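Local coordinates for GTPase-activating protein skywalker (Drosophila melanogaster, PDB 6R82), which acts, in its full-length form, as a GTPase-activating protein for Rab35 that regulates synaptic vesicle protein recycling and turnover, and is represented here by its TLDc domain, at residues N66-A71 / S102-R107; L59-C64 / G172-R177; A108-V113 / N164-C169. All blocks are in the same frame, centred on the assembly; numbering follows the deposited sequence.

All three interactions lie in the TLDc domain and share one branched antiparallel sheet. Interaction 1 joins strand 68-73 to strand 99-104, and interaction 2 joins strand 57-63 to the start of strand 173-185. Because 57-63 and 68-73 are neighbours, the two contacts sit side by side, their centres about 9 Å apart. Interaction 3 lays the loop of residues 164-169 over strand 108-110, the next strand after 99-104; its centre is about 11 Å from that of interaction 1 and about 16 Å from that of interaction 2. Along the chain, interaction 2 spans the other two, which follow in series, so the C-terminal strand closes onto an early one.

Interaction 1: residues N66-A71 / S102-R107; sequences NEVFGA and SLYPER
Val68 pairs with both Leu103 and Tyr104, and the backbone carries the polar part of the contact. Val68 O accepts two hydrogen bonds, from Leu103 N at 2.7 Å and from Tyr104 N at 3.1 Å. The second comes in on a lone pair, in the carbonyl plane and nearly straight (170° at the hydrogen), while Leu103 N is tilted from that plane. A third bond, from Val68 N to Tyr104 O (3.0 Å), completes the pair. Two residues facing one make this a classic beta bulge between antiparallel strands 68-73 and 99-104.

Among the apolar contacts, Val68 and Tyr104 share one face of the sheet. They run alongside each other in the same direction, and Val68 CB meets CD1 at the edge of the Tyr104 ring, 3.7 Å away. On the other face, Phe69 CB packs on Ser102 CB at 3.9 Å, where a small serine suits the close approach, and the phenyl ring turns away to meet Phe174 edge-to-face. Lateral contacts add to these. Val68 CG1, anti to the backbone N (chi1 166°), reaches Leu103 CB at 3.7 Å; branching at CB lets valine touch both bulge residues. Glu67 CG touches Pro105 CD, and its carboxylate is held by Thr63. Pro105 follows a cis peptide as the chain leaves the strand.

A doubly gripped carbonyl thus absorbs the extra residue without breaking the sheet, while valine, leucine and the tyrosine ring edge pack beside it.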
ATOM      1  N   ASN A  66      -6.521 -10.912 -12.254  1.00 74.69           N
ATOM      2  CA  ASN A  66      -7.783 -10.445 -11.665  1.00 75.01           C
ATOM      3  C   ASN A  66      -7.816 -10.537 -10.139  1.00 68.53           C
ATOM      4  O   ASN A  66      -8.897 -10.524  -9.547  1.00 73.12           O
ATOM      5  CB  ASN A  66      -8.988 -11.184 -12.258  1.00 74.86           C
ATOM      6  CG  ASN A  66      -8.954 -11.226 -13.768  1.00 79.50           C
ATOM      7  OD1 ASN A  66      -9.057 -10.193 -14.433  1.00 78.25           O
ATOM      8  ND2 ASN A  66      -8.805 -12.424 -14.322  1.00 82.53           N
ATOM      9  N   GLU A  67      -6.662 -10.625  -9.483  1.00 69.54           N
ATOM     10  CA  GLU A  67      -6.589 -10.474  -8.035  1.00 69.42           C
ATOM     11  C   GLU A  67      -6.484  -8.993  -7.675  1.00 66.36           C
ATOM     12  O   GLU A  67      -5.905  -8.192  -8.415  1.00 64.23           O
ATOM     13  CB  GLU A  67      -5.396 -11.244  -7.462  1.00 68.42           C
ATOM     14  CG  GLU A  67      -5.446 -12.750  -7.716  1.00 72.97           C
ATOM     15  CD  GLU A  67      -4.336 -13.236  -8.633  1.00 77.44           C
ATOM     16  OE1 GLU A  67      -3.403 -12.449  -8.917  1.00 78.38           O
ATOM     17  OE2 GLU A  67      -4.402 -14.407  -9.080  1.00 83.24           O
ATOM     18  N   VAL A  68      -7.066  -8.632  -6.533  1.00 66.37           N
ATOM     19  CA  VAL A  68      -7.133  -7.246  -6.077  1.00 60.22           C
ATOM     20  C   VAL A  68      -6.718  -7.216  -4.618  1.00 58.14           C
ATOM     21  O   VAL A  68      -7.321  -7.901  -3.785  1.00 61.14           O
ATOM     22  CB  VAL A  68      -8.537  -6.644  -6.252  1.00 62.13           C
ATOM     23  CG1 VAL A  68      -8.663  -5.347  -5.461  1.00 60.54           C
ATOM     24  CG2 VAL A  68      -8.816  -6.392  -7.718  1.00 63.23           C
ATOM     25  N   PHE A  69      -5.686  -6.432  -4.312  1.00 56.31           N
ATOM     26  CA  PHE A  69      -5.166  -6.311  -2.958  1.00 52.53           C
ATOM     27  C   PHE A  69      -4.375  -5.005  -2.868  1.00 49.91           C
ATOM     28  O   PHE A  69      -4.237  -4.271  -3.850  1.00 46.78           O
ATOM     29  CB  PHE A  69      -4.319  -7.529  -2.577  1.00 56.69           C
ATOM     30  CG  PHE A  69      -3.189  -7.810  -3.531  1.00 60.30           C
ATOM     31  CD1 PHE A  69      -3.386  -8.611  -4.648  1.00 60.38           C
ATOM     32  CD2 PHE A  69      -1.930  -7.270  -3.310  1.00 56.09           C
ATOM     33  CE1 PHE A  69      -2.349  -8.874  -5.520  1.00 60.56           C
ATOM     34  CE2 PHE A  69      -0.890  -7.525  -4.182  1.00 58.56           C
ATOM     35  CZ  PHE A  69      -1.099  -8.329  -5.289  1.00 62.01           C
ATOM     36  N   GLY A  70      -3.875  -4.705  -1.673  1.00 50.41           N
ATOM     37  CA  GLY A  70      -3.184  -3.445  -1.481  1.00 48.17           C
ATOM     38  C   GLY A  70      -2.864  -3.199  -0.023  1.00 42.24           C
ATOM     39  O   GLY A  70      -2.764  -4.136   0.772  1.00 45.49           O
ATOM     40  N   ALA A  71      -2.679  -1.921   0.311  1.00 43.05           N
ATOM     41  CA  ALA A  71      -2.310  -1.574   1.676  1.00 41.29           C
ATOM     42  C   ALA A  71      -2.711  -0.144   2.007  1.00 39.56           C
ATOM     43  O   ALA A  71      -2.623   0.751   1.163  1.00 41.37           O
ATOM     44  CB  ALA A  71      -0.805  -1.734   1.909  1.00 42.42           C
ATOM     45  N   SER A 102      -6.762  -7.687   1.163  1.00 55.45           N
ATOM     46  CA  SER A 102      -7.058  -8.265  -0.139  1.00 59.79           C
ATOM     47  C   SER A 102      -8.559  -8.199  -0.359  1.00 58.13           C
ATOM     48  O   SER A 102      -9.339  -8.355   0.583  1.00 55.86           O
ATOM     49  CB  SER A 102      -6.575  -9.727  -0.256  1.00 61.94           C
ATOM     50  OG  SER A 102      -6.900 -10.479   0.901  1.00 59.80           O
ATOM     51  N   LEU A 103      -8.956  -7.956  -1.605  1.00 62.74           N
ATOM     52  CA  LEU A 103     -10.363  -7.965  -1.984  1.00 67.54           C
ATOM     53  C   LEU A 103     -10.758  -9.170  -2.832  1.00 71.56           C
ATOM     54  O   LEU A 103     -11.880  -9.659  -2.688  1.00 69.96           O
ATOM     55  CB  LEU A 103     -10.719  -6.672  -2.736  1.00 61.81           C
ATOM     56  CG  LEU A 103     -10.670  -5.381  -1.907  1.00 62.37           C
ATOM     57  CD1 LEU A 103     -11.287  -4.209  -2.664  1.00 62.54           C
ATOM     58  CD2 LEU A 103     -11.365  -5.576  -0.570  1.00 59.58           C
ATOM     59  N   TYR A 104      -9.860  -9.666  -3.688  1.00 70.27           N
ATOM     60  CA  TYR A 104     -10.065 -10.850  -4.514  1.00 71.57           C
ATOM     61  C   TYR A 104      -8.741 -11.593  -4.633  1.00 75.50           C
ATOM     62  O   TYR A 104      -7.681 -10.957  -4.669  1.00 74.18           O
ATOM     63  CB  TYR A 104     -10.595 -10.497  -5.913  1.00 71.29           C
ATOM     64  CG  TYR A 104     -11.887  -9.706  -5.894  1.00 79.50           C
ATOM     65  CD1 TYR A 104     -11.882  -8.322  -6.067  1.00 79.32           C
ATOM     66  CD2 TYR A 104     -13.116 -10.340  -5.700  1.00 80.60           C
ATOM     67  CE1 TYR A 104     -13.064  -7.583  -6.050  1.00 82.26           C
ATOM     68  CE2 TYR A 104     -14.306  -9.612  -5.679  1.00 82.12           C
ATOM     69  CZ  TYR A 104     -14.273  -8.234  -5.855  1.00 88.90           C
ATOM     70  OH  TYR A 104     -15.447  -7.504  -5.836  1.00 82.40           O
ATOM     71  N   PRO A 105      -8.761 -12.941  -4.689  1.00 80.28           N
ATOM     72  CA  PRO A 105      -9.955 -13.792  -4.609  1.00 75.59           C
ATOM     73  C   PRO A 105     -10.535 -13.828  -3.198  1.00 73.68           C
ATOM     74  O   PRO A 105     -11.750 -13.790  -3.025  1.00 74.46           O
ATOM     75  CB  PRO A 105      -9.427 -15.168  -5.025  1.00 75.14           C
ATOM     76  CG  PRO A 105      -7.975 -15.148  -4.641  1.00 76.86           C
ATOM     77  CD  PRO A 105      -7.522 -13.734  -4.847  1.00 75.36           C
ATOM     78  N   GLU A 106      -9.661 -13.890  -2.202  1.00 76.24           N
ATOM     79  CA  GLU A 106     -10.072 -13.805  -0.811  1.00 74.45           C
ATOM     80  C   GLU A 106     -10.339 -12.352  -0.425  1.00 76.31           C
ATOM     81  O   GLU A 106      -9.994 -11.410  -1.146  1.00 74.72           O
ATOM     82  CB  GLU A 106      -9.001 -14.397   0.103  1.00 76.76           C
ATOM     83  CG  GLU A 106      -8.611 -15.822  -0.225  1.00 84.98           C
ATOM     84  CD  GLU A 106      -9.450 -16.835   0.528  1.00 92.30           C
ATOM     85  OE1 GLU A 106     -10.639 -17.004   0.178  1.00 88.21           O
ATOM     86  OE2 GLU A 106      -8.918 -17.455   1.478  1.00 95.78           O
ATOM     87  N   ARG A 107     -10.947 -12.172   0.745  1.00 68.18           N
ATOM     88  CA  ARG A 107     -11.244 -10.842   1.267  1.00 66.04           C
ATOM     89  C   ARG A 107     -10.876 -10.834   2.743  1.00 64.68           C
ATOM     90  O   ARG A 107     -11.536 -11.494   3.550  1.00 65.02           O
ATOM     91  CB  ARG A 107     -12.714 -10.480   1.055  1.00 65.77           C
ATOM     92  CG  ARG A 107     -13.044  -9.057   1.408  1.00 65.22           C
ATOM     93  CD  ARG A 107     -14.475  -8.678   1.030  1.00 71.81           C
ATOM     94  NE  ARG A 107     -14.812  -7.389   1.622  1.00 73.24           N
ATOM     95  CZ  ARG A 107     -15.092  -7.217   2.913  1.00 70.62           C
ATOM     96  NH1 ARG A 107     -15.361  -6.007   3.385  1.00 68.64           N
ATOM     97  NH2 ARG A 107     -15.107  -8.256   3.738  1.00 68.60           N
TER

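Interaction 2: residues L59-C64 / G172-R177; sequences LMIKTC and GDFEIR
Glu175 O is approached by two successive residues, Thr63 at the end of its strand and Cys64 just after it. Cys64 N gives it a hydrogen bond of 2.9 Å, tilted from the carbonyl plane, and the CA of Thr63 adds a weaker CA-H...O contact at 3.2 Å. Two residues on, Arg177 N donates to Lys62 O at 2.7 Å, in the plane of that carbonyl although bent at the hydrogen (138°). These bonds flank Thr63 and Ile176, an antiparallel non-hydrogen-bonded pair whose side chains diverge. The Arg177 guanidinium has Thr63 O at its edge, 3.6 Å from NE.

Strands 59-63 and 173-176 cross at 98°, and the chain turns a corner at Arg177, consistent with strand 173-185 pairing with several strands of the curled antiparallel TLDc sheet, among them 30-36, 57-63 and 154-156. Past the turn it continues alongside strand 57-63, as in the backbone bonding of Lys62 with Val178.

Inside the bend the contact is apolar. CG of Phe174 sits between the backbone N and the carbonyl carbon (chi1 55°), bringing the ring to the side chains of Ile61 and Thr63; Phe174 CE1 meets Ile61 CG2 at 4.1 Å, the two side chains crossing at about a right angle. The same methyl lies 4.1 Å from Ile176 CG1. Threonine suits its place by its two branches: Thr63 CG2 rests 3.8 Å from Phe174 CB, while OG1 bonds to Glu67. At the more exposed end, Glu175 extends its carboxylate past Cys64 to a salt bridge with Arg153.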
ATOM      1  N   LEU A  59      -3.162   2.171  -1.182  1.00 37.94           N
ATOM      2  CA  LEU A  59      -2.570   1.607  -2.386  1.00 46.64           C
ATOM      3  C   LEU A  59      -3.410   0.415  -2.827  1.00 41.18           C
ATOM      4  O   LEU A  59      -3.702  -0.468  -2.015  1.00 45.57           O
ATOM      5  CB  LEU A  59      -1.119   1.194  -2.117  1.00 40.95           C
ATOM      6  CG  LEU A  59      -0.241   0.950  -3.340  1.00 54.52           C
ATOM      7  CD1 LEU A  59       1.186   1.443  -3.090  1.00 51.78           C
ATOM      8  CD2 LEU A  59      -0.263  -0.528  -3.682  1.00 54.00           C
ATOM      9  N   MET A  60      -3.810   0.399  -4.095  1.00 42.33           N
ATOM     10  CA  MET A  60      -4.655  -0.665  -4.634  1.00 49.33           C
ATOM     11  C   MET A  60      -4.033  -1.239  -5.898  1.00 44.66           C
ATOM     12  O   MET A  60      -3.802  -0.507  -6.863  1.00 48.66           O
ATOM     13  CB  MET A  60      -6.064  -0.157  -4.932  1.00 51.75           C
ATOM     14  CG  MET A  60      -7.109  -1.262  -4.814  1.00 61.25           C
ATOM     15  SD  MET A  60      -8.768  -0.594  -4.700  1.00 87.38           S
ATOM     16  CE  MET A  60      -8.600   0.544  -3.311  1.00 58.18           C
ATOM     17  N   ILE A  61      -3.803  -2.549  -5.904  1.00 48.30           N
ATOM     18  CA  ILE A  61      -3.195  -3.250  -7.031  1.00 52.33           C
ATOM     19  C   ILE A  61      -4.237  -4.159  -7.664  1.00 52.73           C
ATOM     20  O   ILE A  61      -4.893  -4.946  -6.969  1.00 55.17           O
ATOM     21  CB  ILE A  61      -1.966  -4.068  -6.595  1.00 53.58           C
ATOM     22  CG1 ILE A  61      -0.879  -3.139  -6.056  1.00 54.17           C
ATOM     23  CG2 ILE A  61      -1.439  -4.922  -7.761  1.00 52.97           C
ATOM     24  CD1 ILE A  61       0.123  -3.817  -5.162  1.00 49.97           C
ATOM     25  N   LYS A  62      -4.372  -4.061  -8.980  1.00 56.69           N
ATOM     26  CA  LYS A  62      -5.163  -4.993  -9.775  1.00 62.62           C
ATOM     27  C   LYS A  62      -4.191  -5.769 -10.666  1.00 59.30           C
ATOM     28  O   LYS A  62      -3.520  -5.178 -11.520  1.00 59.99           O
ATOM     29  CB  LYS A  62      -6.217  -4.244 -10.592  1.00 58.16           C
ATOM     30  CG  LYS A  62      -7.401  -3.687  -9.756  1.00 66.58           C
ATOM     31  CD  LYS A  62      -7.772  -2.247 -10.152  1.00 71.17           C
ATOM     32  CE  LYS A  62      -8.311  -1.443  -8.972  1.00 72.75           C
ATOM     33  NZ  LYS A  62      -7.240  -1.064  -7.998  1.00 69.89           N
ATOM     34  N   THR A  63      -4.101  -7.083 -10.454  1.00 59.97           N
ATOM     35  CA  THR A  63      -3.196  -7.911 -11.246  1.00 64.74           C
ATOM     36  C   THR A  63      -3.849  -8.358 -12.552  1.00 67.65           C
ATOM     37  O   THR A  63      -5.072  -8.339 -12.708  1.00 65.17           O
ATOM     38  CB  THR A  63      -2.746  -9.150 -10.469  1.00 65.49           C
ATOM     39  OG1 THR A  63      -3.757 -10.162 -10.533  1.00 67.85           O
ATOM     40  CG2 THR A  63      -2.457  -8.804  -9.021  1.00 61.19           C
ATOM     41  N   CYS A  64      -3.003  -8.775 -13.502  1.00 70.06           N
ATOM     42  CA  CYS A  64      -3.505  -9.337 -14.753  1.00 69.35           C
ATOM     43  C   CYS A  64      -4.257 -10.642 -14.532  1.00 73.25           C
ATOM     44  O   CYS A  64      -5.027 -11.055 -15.406  1.00 76.95           O
ATOM     45  CB  CYS A  64      -2.351  -9.557 -15.734  1.00 71.08           C
ATOM     46  SG  CYS A  64      -1.452  -8.047 -16.216  1.00 76.37           S
ATOM     47  N   GLY A 172       3.050 -16.780  -5.994  1.00 82.52           N
ATOM     48  CA  GLY A 172       3.807 -15.790  -5.238  1.00 77.33           C
ATOM     49  C   GLY A 172       4.151 -14.514  -5.984  1.00 72.78           C
ATOM     50  O   GLY A 172       4.687 -13.587  -5.370  1.00 74.74           O
ATOM     51  N   ASP A 173       3.868 -14.451  -7.285  1.00 70.45           N
ATOM     52  CA  ASP A 173       4.213 -13.336  -8.153  1.00 68.36           C
ATOM     53  C   ASP A 173       2.956 -12.800  -8.821  1.00 68.23           C
ATOM     54  O   ASP A 173       1.884 -13.409  -8.766  1.00 69.73           O
ATOM     55  CB  ASP A 173       5.202 -13.757  -9.248  1.00 72.53           C
ATOM     56  CG  ASP A 173       6.303 -14.655  -8.734  1.00 78.56           C
ATOM     57  OD1 ASP A 173       6.805 -14.409  -7.613  1.00 82.70           O
ATOM     58  OD2 ASP A 173       6.662 -15.611  -9.454  1.00 85.73           O
ATOM     59  N   PHE A 174       3.108 -11.663  -9.495  1.00 61.19           N
ATOM     60  CA  PHE A 174       1.999 -11.084 -10.234  1.00 55.02           C
ATOM     61  C   PHE A 174       2.538 -10.051 -11.206  1.00 56.05           C
ATOM     62  O   PHE A 174       3.652  -9.542 -11.052  1.00 57.37           O
ATOM     63  CB  PHE A 174       0.952 -10.452  -9.299  1.00 58.72           C
ATOM     64  CG  PHE A 174       1.508  -9.415  -8.347  1.00 59.20           C
ATOM     65  CD1 PHE A 174       1.547  -8.072  -8.699  1.00 58.10           C
ATOM     66  CD2 PHE A 174       1.982  -9.787  -7.095  1.00 59.31           C
ATOM     67  CE1 PHE A 174       2.059  -7.126  -7.820  1.00 55.77           C
ATOM     68  CE2 PHE A 174       2.491  -8.852  -6.220  1.00 56.29           C
ATOM     69  CZ  PHE A 174       2.534  -7.519  -6.582  1.00 54.69           C
ATOM     70  N   GLU A 175       1.735  -9.767 -12.221  1.00 51.41           N
ATOM     71  CA  GLU A 175       1.938  -8.626 -13.091  1.00 57.55           C
ATOM     72  C   GLU A 175       0.831  -7.619 -12.819  1.00 61.59           C
ATOM     73  O   GLU A 175      -0.328  -7.999 -12.620  1.00 59.73           O
ATOM     74  CB  GLU A 175       1.929  -9.024 -14.564  1.00 62.45           C
ATOM     75  CG  GLU A 175       2.653  -8.032 -15.449  1.00 65.91           C
ATOM     76  CD  GLU A 175       2.324  -8.211 -16.911  1.00 72.46           C
ATOM     77  OE1 GLU A 175       1.535  -9.124 -17.230  1.00 78.05           O
ATOM     78  OE2 GLU A 175       2.852  -7.442 -17.742  1.00 75.73           O
ATOM     79  N   ILE A 176       1.194  -6.342 -12.810  1.00 59.83           N
ATOM     80  CA  ILE A 176       0.277  -5.272 -12.441  1.00 60.56           C
ATOM     81  C   ILE A 176      -0.485  -4.833 -13.681  1.00 59.30           C
ATOM     82  O   ILE A 176       0.114  -4.370 -14.657  1.00 58.35           O
ATOM     83  CB  ILE A 176       1.031  -4.095 -11.806  1.00 56.59           C
ATOM     84  CG1 ILE A 176       1.615  -4.533 -10.461  1.00 60.21           C
ATOM     85  CG2 ILE A 176       0.106  -2.883 -11.641  1.00 55.06           C
ATOM     86  CD1 ILE A 176       3.111  -4.340 -10.350  1.00 61.47           C
ATOM     87  N   ARG A 177      -1.808  -4.989 -13.649  1.00 56.06           N
ATOM     88  CA  ARG A 177      -2.635  -4.423 -14.705  1.00 55.94           C
ATOM     89  C   ARG A 177      -2.855  -2.934 -14.476  1.00 56.16           C
ATOM     90  O   ARG A 177      -2.697  -2.126 -15.395  1.00 55.59           O
ATOM     91  CB  ARG A 177      -3.973  -5.153 -14.788  1.00 57.73           C
ATOM     92  CG  ARG A 177      -4.716  -4.869 -16.081  1.00 61.76           C
ATOM     93  CD  ARG A 177      -6.197  -5.179 -15.960  1.00 71.29           C
ATOM     94  NE  ARG A 177      -6.443  -6.527 -15.454  1.00 78.45           N
ATOM     95  CZ  ARG A 177      -7.582  -7.195 -15.628  1.00 81.73           C
ATOM     96  NH1 ARG A 177      -8.584  -6.640 -16.306  1.00 79.34           N
ATOM     97  NH2 ARG A 177      -7.720  -8.418 -15.129  1.00 81.50           N
TER

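Interaction 3: residues A108-V113 / N164-C169; sequences AKYPWV and NNPPLC
Tyr110 lays its ring against the chain of residues 164-169, one face toward Asn165. CB makes no close contact of its own; with CG anti to the carbonyl carbon (chi1 -55°) the ring is carried over to Asn165. At the base of the ring, CG meets Asn165 CB at 3.9 Å; CD1 and CD2 share the same methylene, which stands over the face 4.0 Å from the centroid and 15° off the ring normal, a CH-pi contact. Farther out the two sides of the ring meet different residues. CE1 reaches Pro166 CD at 3.4 Å, whereas CE2 meets the methyl CD2 of Leu168 at 4.0 Å. CZ continues along Pro166 CD, and the OH ends beside that carbon at 3.3 Å.

A flat, long ring suits this place because it reaches across to Asn165, Pro166 and Leu168. Asparagine can offer its CB to the ring since its amide turns to polar partners instead: ND2 bonds to Pro166 O at 3.1 Å and to Asp158 O, and OD1 accepts from Cys160 N, bonds that probably fix the course of an otherwise irregular segment. The prolines beside it further limit its backbone freedom. Past the base of the tyrosine, later in the chain, Val113 CG1 touches Asn164 CB at 3.9 Å.

The arrangement is that of an irregular loop laid over a short strand, here strand 108-110 of the antiparallel TLDc sheet, with an aromatic side chain packed between them.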
ATOM      1  N   ALA A 108      -9.821 -10.102   3.097  1.00 59.26           N
ATOM      2  CA  ALA A 108      -9.337 -10.112   4.470  1.00 57.23           C
ATOM      3  C   ALA A 108      -8.566  -8.834   4.757  1.00 57.26           C
ATOM      4  O   ALA A 108      -8.074  -8.160   3.847  1.00 56.80           O
ATOM      5  CB  ALA A 108      -8.450 -11.330   4.742  1.00 61.61           C
ATOM      6  N   LYS A 109      -8.452  -8.524   6.047  1.00 56.00           N
ATOM      7  CA  LYS A 109      -7.658  -7.402   6.524  1.00 50.94           C
ATOM      8  C   LYS A 109      -6.584  -7.955   7.447  1.00 57.55           C
ATOM      9  O   LYS A 109      -6.897  -8.663   8.408  1.00 57.45           O
ATOM     10  CB  LYS A 109      -8.523  -6.374   7.256  1.00 54.83           C
ATOM     11  CG  LYS A 109      -7.719  -5.229   7.855  1.00 53.81           C
ATOM     12  CD  LYS A 109      -8.534  -4.393   8.837  1.00 54.12           C
ATOM     13  CE  LYS A 109      -7.677  -3.259   9.397  1.00 50.31           C
ATOM     14  NZ  LYS A 109      -8.434  -2.317  10.253  1.00 45.85           N
ATOM     15  N   TYR A 110      -5.320  -7.651   7.149  1.00 53.97           N
ATOM     16  CA  TYR A 110      -4.222  -8.083   8.006  1.00 50.68           C
ATOM     17  C   TYR A 110      -3.640  -6.880   8.729  1.00 55.61           C
ATOM     18  O   TYR A 110      -2.795  -6.162   8.163  1.00 51.78           O
ATOM     19  CB  TYR A 110      -3.145  -8.805   7.194  1.00 50.03           C
ATOM     20  CG  TYR A 110      -3.723  -9.950   6.409  1.00 55.15           C
ATOM     21  CD1 TYR A 110      -3.924 -11.190   7.005  1.00 53.91           C
ATOM     22  CD2 TYR A 110      -4.114  -9.781   5.086  1.00 53.56           C
ATOM     23  CE1 TYR A 110      -4.473 -12.232   6.300  1.00 57.27           C
ATOM     24  CE2 TYR A 110      -4.668 -10.814   4.371  1.00 58.41           C
ATOM     25  CZ  TYR A 110      -4.844 -12.043   4.982  1.00 60.67           C
ATOM     26  OH  TYR A 110      -5.396 -13.082   4.269  1.00 57.93           O
ATOM     27  N   PRO A 111      -4.056  -6.616   9.967  1.00 49.98           N
ATOM     28  CA  PRO A 111      -3.456  -5.527  10.743  1.00 48.89           C
ATOM     29  C   PRO A 111      -2.076  -5.902  11.262  1.00 52.51           C
ATOM     30  O   PRO A 111      -1.605  -7.034  11.133  1.00 55.08           O
ATOM     31  CB  PRO A 111      -4.446  -5.332  11.896  1.00 52.57           C
ATOM     32  CG  PRO A 111      -5.075  -6.688  12.061  1.00 56.42           C
ATOM     33  CD  PRO A 111      -5.175  -7.258  10.677  1.00 49.49           C
ATOM     34  N   TRP A 112      -1.416  -4.905  11.845  1.00 48.36           N
ATOM     35  CA  TRP A 112      -0.139  -5.128  12.503  1.00 49.89           C
ATOM     36  C   TRP A 112      -0.316  -6.104  13.665  1.00 56.33           C
ATOM     37  O   TRP A 112      -1.261  -5.993  14.450  1.00 55.54           O
ATOM     38  CB  TRP A 112       0.411  -3.794  13.008  1.00 48.36           C
ATOM     39  CG  TRP A 112       1.662  -3.892  13.809  1.00 51.12           C
ATOM     40  CD1 TRP A 112       2.747  -4.678  13.543  1.00 49.55           C
ATOM     41  CD2 TRP A 112       1.978  -3.158  15.007  1.00 48.73           C
ATOM     42  NE1 TRP A 112       3.718  -4.480  14.499  1.00 50.21           N
ATOM     43  CE2 TRP A 112       3.270  -3.556  15.409  1.00 49.88           C
ATOM     44  CE3 TRP A 112       1.297  -2.203  15.772  1.00 52.66           C
ATOM     45  CZ2 TRP A 112       3.896  -3.035  16.546  1.00 52.78           C
ATOM     46  CZ3 TRP A 112       1.916  -1.685  16.903  1.00 51.33           C
ATOM     47  CH2 TRP A 112       3.203  -2.103  17.279  1.00 55.16           C
ATOM     48  N   VAL A 113       0.609  -7.062  13.782  1.00 56.30           N
ATOM     49  CA  VAL A 113       0.501  -8.071  14.832  1.00 56.77           C
ATOM     50  C   VAL A 113       0.689  -7.501  16.230  1.00 60.99           C
ATOM     51  O   VAL A 113       0.340  -8.167  17.213  1.00 66.18           O
ATOM     52  CB  VAL A 113       1.506  -9.216  14.582  1.00 57.70           C
ATOM     53  CG1 VAL A 113       1.174  -9.932  13.279  1.00 56.88           C
ATOM     54  CG2 VAL A 113       2.933  -8.686  14.558  1.00 59.16           C
ATOM     55  N   ASN A 164       1.775 -11.195   9.421  1.00 63.18           N
ATOM     56  CA  ASN A 164       1.400 -12.613   9.510  1.00 61.88           C
ATOM     57  C   ASN A 164       0.347 -12.992   8.474  1.00 61.61           C
ATOM     58  O   ASN A 164      -0.639 -13.669   8.770  1.00 62.90           O
ATOM     59  CB  ASN A 164       0.920 -12.974  10.913  1.00 65.35           C
ATOM     60  CG  ASN A 164       1.062 -14.461  11.204  1.00 72.35           C
ATOM     61  OD1 ASN A 164       0.217 -15.268  10.806  1.00 71.74           O
ATOM     62  ND2 ASN A 164       2.141 -14.831  11.886  1.00 69.77           N
ATOM     63  N   ASN A 165       0.566 -12.557   7.255  1.00 58.84           N
ATOM     64  CA  ASN A 165      -0.357 -12.744   6.154  1.00 61.92           C
ATOM     65  C   ASN A 165       0.029 -13.955   5.323  1.00 66.56           C
ATOM     66  O   ASN A 165       1.171 -14.421   5.377  1.00 67.67           O
ATOM     67  CB  ASN A 165      -0.352 -11.505   5.258  1.00 59.95           C
ATOM     68  CG  ASN A 165       1.033 -11.182   4.745  1.00 60.92           C
ATOM     69  OD1 ASN A 165       1.921 -10.846   5.527  1.00 60.02           O
ATOM     70  ND2 ASN A 165       1.232 -11.291   3.434  1.00 59.28           N
ATOM     71  N   PRO A 166      -0.900 -14.491   4.539  1.00 67.78           N
ATOM     72  CA  PRO A 166      -0.520 -15.395   3.460  1.00 68.45           C
ATOM     73  C   PRO A 166      -0.219 -14.600   2.204  1.00 69.05           C
ATOM     74  O   PRO A 166      -0.572 -13.413   2.122  1.00 70.67           O
ATOM     75  CB  PRO A 166      -1.776 -16.258   3.278  1.00 68.43           C
ATOM     76  CG  PRO A 166      -2.884 -15.293   3.556  1.00 64.50           C
ATOM     77  CD  PRO A 166      -2.365 -14.392   4.670  1.00 65.01           C
ATOM     78  N   PRO A 167       0.435 -15.202   1.214  1.00 68.89           N
ATOM     79  CA  PRO A 167       0.515 -14.555  -0.100  1.00 68.82           C
ATOM     80  C   PRO A 167      -0.857 -14.068  -0.545  1.00 70.11           C
ATOM     81  O   PRO A 167      -1.837 -14.811  -0.523  1.00 71.82           O
ATOM     82  CB  PRO A 167       1.055 -15.671  -1.001  1.00 69.31           C
ATOM     83  CG  PRO A 167       1.933 -16.467  -0.077  1.00 65.99           C
ATOM     84  CD  PRO A 167       1.244 -16.434   1.276  1.00 67.11           C
ATOM     85  N   LEU A 168      -0.932 -12.790  -0.911  1.00 71.71           N
ATOM     86  CA  LEU A 168      -2.213 -12.158  -1.209  1.00 73.03           C
ATOM     87  C   LEU A 168      -2.765 -12.546  -2.576  1.00 74.56           C
ATOM     88  O   LEU A 168      -3.881 -12.135  -2.922  1.00 78.11           O
ATOM     89  CB  LEU A 168      -2.084 -10.636  -1.084  1.00 68.13           C
ATOM     90  CG  LEU A 168      -1.275 -10.177   0.135  1.00 66.61           C
ATOM     91  CD1 LEU A 168      -0.857  -8.726   0.001  1.00 65.70           C
ATOM     92  CD2 LEU A 168      -2.069 -10.381   1.410  1.00 66.32           C
ATOM     93  N   CYS A 169      -2.018 -13.312  -3.355  1.00 77.42           N
ATOM     94  CA  CYS A 169      -2.550 -14.082  -4.468  1.00 80.17           C
ATOM     95  C   CYS A 169      -1.911 -15.464  -4.405  1.00 83.09           C
ATOM     96  O   CYS A 169      -0.832 -15.622  -3.825  1.00 79.30           O
ATOM     97  CB  CYS A 169      -2.290 -13.410  -5.824  1.00 78.29           C
ATOM     98  SG  CYS A 169      -0.590 -12.918  -6.144  1.00 84.91           S
TER